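PDB 4R0M: McyG protein from Microcystis aeruginosa PCC 7806, which probably activates phenylalanine-like acids as adenylates and passes them to its own peptidyl carrier domain during microcystin synthesis. Local coordinates for residues G33-Y36 against T42-F45. Numbering follows the deposited sequence.
Sequences GITY and TEYF
Tyr36 and Tyr44 face each other as a hydrogen-bonded pair of an antiparallel beta hairpin. Tyr36 N gives a nearly straight bond to Tyr44 O (2.9 Å, 170° at the hydrogen); the return bond, Tyr44 N to Tyr36 O at 3.0 Å, is more bent. Both tyrosine side chains rise from the same face side by side, with CD2 of Tyr36 3.8 Å from CD2 of Tyr44. CG of Tyr36 stands anti to its carbonyl carbon (chi1 -57°), which lays the ring back over its own strand, with CG2 of Ile34 against one face. An amphipathic residue suits this buried place: the ring packs inside while the hydroxyl reaches Gln46. Exposed Tyr44 can afford its own hydroxyl.

On the other face beta-branched Thr35, well suited to a strand, forms a non-hydrogen-bonded pair with Phe45, their side chains crossing at about a right angle. Phe45 carries CG anti to the backbone N (chi1 178°), sending the ring along the partner strand; Thr35 OG1 meets its edge, 3.6 Å from CD1. Phe45 CE1 lies 3.7 Å from Gly33 N; lacking a side chain, glycine lets the ring lie against its backbone. Glu43 OE2 makes a salt bridge to Lys265 and a hydrogen bond to His266.

The hairpin edges a mixed sheet of the adenylation domain: strand 43-47 is outermost, strand 33-37 also pairs with strand 243-246, and helix 80-93 packs against Ile34 and Tyr36.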
ATOM      1  N   GLY A  33       9.571 -21.682   2.235  1.00 40.15           N
ATOM      2  CA  GLY A  33       9.531 -20.972   0.962  1.00 37.39           C
ATOM      3  C   GLY A  33       8.222 -20.239   0.744  1.00 36.04           C
ATOM      4  O   GLY A  33       7.552 -19.832   1.698  1.00 35.40           O
ATOM      5  N   ILE A  34       7.856 -20.085  -0.525  1.00 34.27           N
ATOM      6  CA  ILE A  34       6.667 -19.335  -0.896  1.00 32.84           C
ATOM      7  C   ILE A  34       5.516 -20.261  -1.280  1.00 32.25           C
ATOM      8  O   ILE A  34       5.670 -21.149  -2.123  1.00 31.68           O
ATOM      9  CB  ILE A  34       6.955 -18.339  -2.042  1.00 32.88           C
ATOM     10  CG1 ILE A  34       8.177 -17.482  -1.700  1.00 32.64           C
ATOM     11  CG2 ILE A  34       5.736 -17.460  -2.309  1.00 32.35           C
ATOM     12  CD1 ILE A  34       8.768 -16.744  -2.876  1.00 32.76           C
ATOM     13  N   THR A  35       4.374 -20.047  -0.634  1.00 31.78           N
ATOM     14  CA  THR A  35       3.124 -20.694  -1.003  1.00 32.01           C
ATOM     15  C   THR A  35       2.267 -19.695  -1.776  1.00 31.99           C
ATOM     16  O   THR A  35       1.872 -18.656  -1.239  1.00 31.52           O
ATOM     17  CB  THR A  35       2.356 -21.191   0.241  1.00 31.93           C
ATOM     18  OG1 THR A  35       3.195 -22.069   1.002  1.00 32.11           O
ATOM     19  CG2 THR A  35       1.082 -21.933  -0.162  1.00 32.11           C
ATOM     20  N   TYR A  36       2.006 -20.005  -3.043  1.00 32.46           N
ATOM     21  CA  TYR A  36       1.143 -19.179  -3.882  1.00 33.15           C
ATOM     22  C   TYR A  36      -0.276 -19.726  -3.873  1.00 34.28           C
ATOM     23  O   TYR A  36      -0.503 -20.884  -4.239  1.00 34.30           O
ATOM     24  CB  TYR A  36       1.643 -19.149  -5.326  1.00 32.41           C
ATOM     25  CG  TYR A  36       3.063 -18.674  -5.516  1.00 32.48           C
ATOM     26  CD1 TYR A  36       3.366 -17.314  -5.571  1.00 31.94           C
ATOM     27  CD2 TYR A  36       4.106 -19.589  -5.677  1.00 32.21           C
ATOM     28  CE1 TYR A  36       4.668 -16.878  -5.764  1.00 31.86           C
ATOM     29  CE2 TYR A  36       5.412 -19.163  -5.869  1.00 32.04           C
ATOM     30  CZ  TYR A  36       5.688 -17.808  -5.912  1.00 32.01           C
ATOM     31  OH  TYR A  36       6.985 -17.385  -6.104  1.00 31.74           O
ATOM     32  N   THR A  42      -6.548 -23.106  -5.209  1.00 41.48           N
ATOM     33  CA  THR A  42      -5.541 -24.170  -5.165  1.00 40.84           C
ATOM     34  C   THR A  42      -4.194 -23.575  -4.755  1.00 40.91           C
ATOM     35  O   THR A  42      -4.000 -22.356  -4.813  1.00 40.63           O
ATOM     36  CB  THR A  42      -5.397 -24.914  -6.512  1.00 40.58           C
ATOM     37  OG1 THR A  42      -5.107 -23.979  -7.558  1.00 40.10           O
ATOM     38  CG2 THR A  42      -6.669 -25.683  -6.848  1.00 40.73           C
ATOM     39  N   GLU A  43      -3.268 -24.435  -4.338  1.00 40.83           N
ATOM     40  CA  GLU A  43      -1.995 -23.974  -3.785  1.00 40.78           C
ATOM     41  C   GLU A  43      -0.787 -24.535  -4.525  1.00 40.81           C
ATOM     42  O   GLU A  43      -0.848 -25.615  -5.114  1.00 41.19           O
ATOM     43  CB  GLU A  43      -1.907 -24.303  -2.294  1.00 40.50           C
ATOM     44  CG  GLU A  43      -3.135 -23.875  -1.505  1.00 40.81           C
ATOM     45  CD  GLU A  43      -2.934 -23.925  -0.005  1.00 41.90           C
ATOM     46  OE1 GLU A  43      -1.959 -24.557   0.457  1.00 42.64           O
ATOM     47  OE2 GLU A  43      -3.764 -23.328   0.713  1.00 42.07           O
ATOM     48  N   TYR A  44       0.307 -23.781  -4.487  1.00 40.51           N
ATOM     49  CA  TYR A  44       1.554 -24.171  -5.129  1.00 40.43           C
ATOM     50  C   TYR A  44       2.728 -23.724  -4.260  1.00 39.09           C
ATOM     51  O   TYR A  44       2.913 -22.528  -4.014  1.00 38.79           O
ATOM     52  CB  TYR A  44       1.632 -23.572  -6.540  1.00 42.19           C
ATOM     53  CG  TYR A  44       2.959 -23.747  -7.247  1.00 44.48           C
ATOM     54  CD1 TYR A  44       3.550 -25.008  -7.378  1.00 45.57           C
ATOM     55  CD2 TYR A  44       3.616 -22.651  -7.808  1.00 45.83           C
ATOM     56  CE1 TYR A  44       4.765 -25.167  -8.029  1.00 46.74           C
ATOM     57  CE2 TYR A  44       4.830 -22.798  -8.463  1.00 46.97           C
ATOM     58  CZ  TYR A  44       5.400 -24.057  -8.571  1.00 47.57           C
ATOM     59  OH  TYR A  44       6.603 -24.205  -9.224  1.00 48.54           O
ATOM     60  N   PHE A  45       3.501 -24.694  -3.779  1.00 36.73           N
ATOM     61  CA  PHE A  45       4.648 -24.408  -2.921  1.00 35.27           C
ATOM     62  C   PHE A  45       5.941 -24.335  -3.726  1.00 33.86           C
ATOM     63  O   PHE A  45       6.219 -25.196  -4.558  1.00 33.47           O
ATOM     64  CB  PHE A  45       4.766 -25.440  -1.791  1.00 34.59           C
ATOM     65  CG  PHE A  45       5.960 -25.234  -0.892  1.00 34.85           C
ATOM     66  CD1 PHE A  45       6.000 -24.172   0.012  1.00 34.67           C
ATOM     67  CD2 PHE A  45       7.042 -26.114  -0.939  1.00 34.33           C
ATOM     68  CE1 PHE A  45       7.099 -23.986   0.840  1.00 34.67           C
ATOM     69  CE2 PHE A  45       8.140 -25.933  -0.110  1.00 34.25           C
ATOM     70  CZ  PHE A  45       8.171 -24.867   0.780  1.00 34.46           C
TER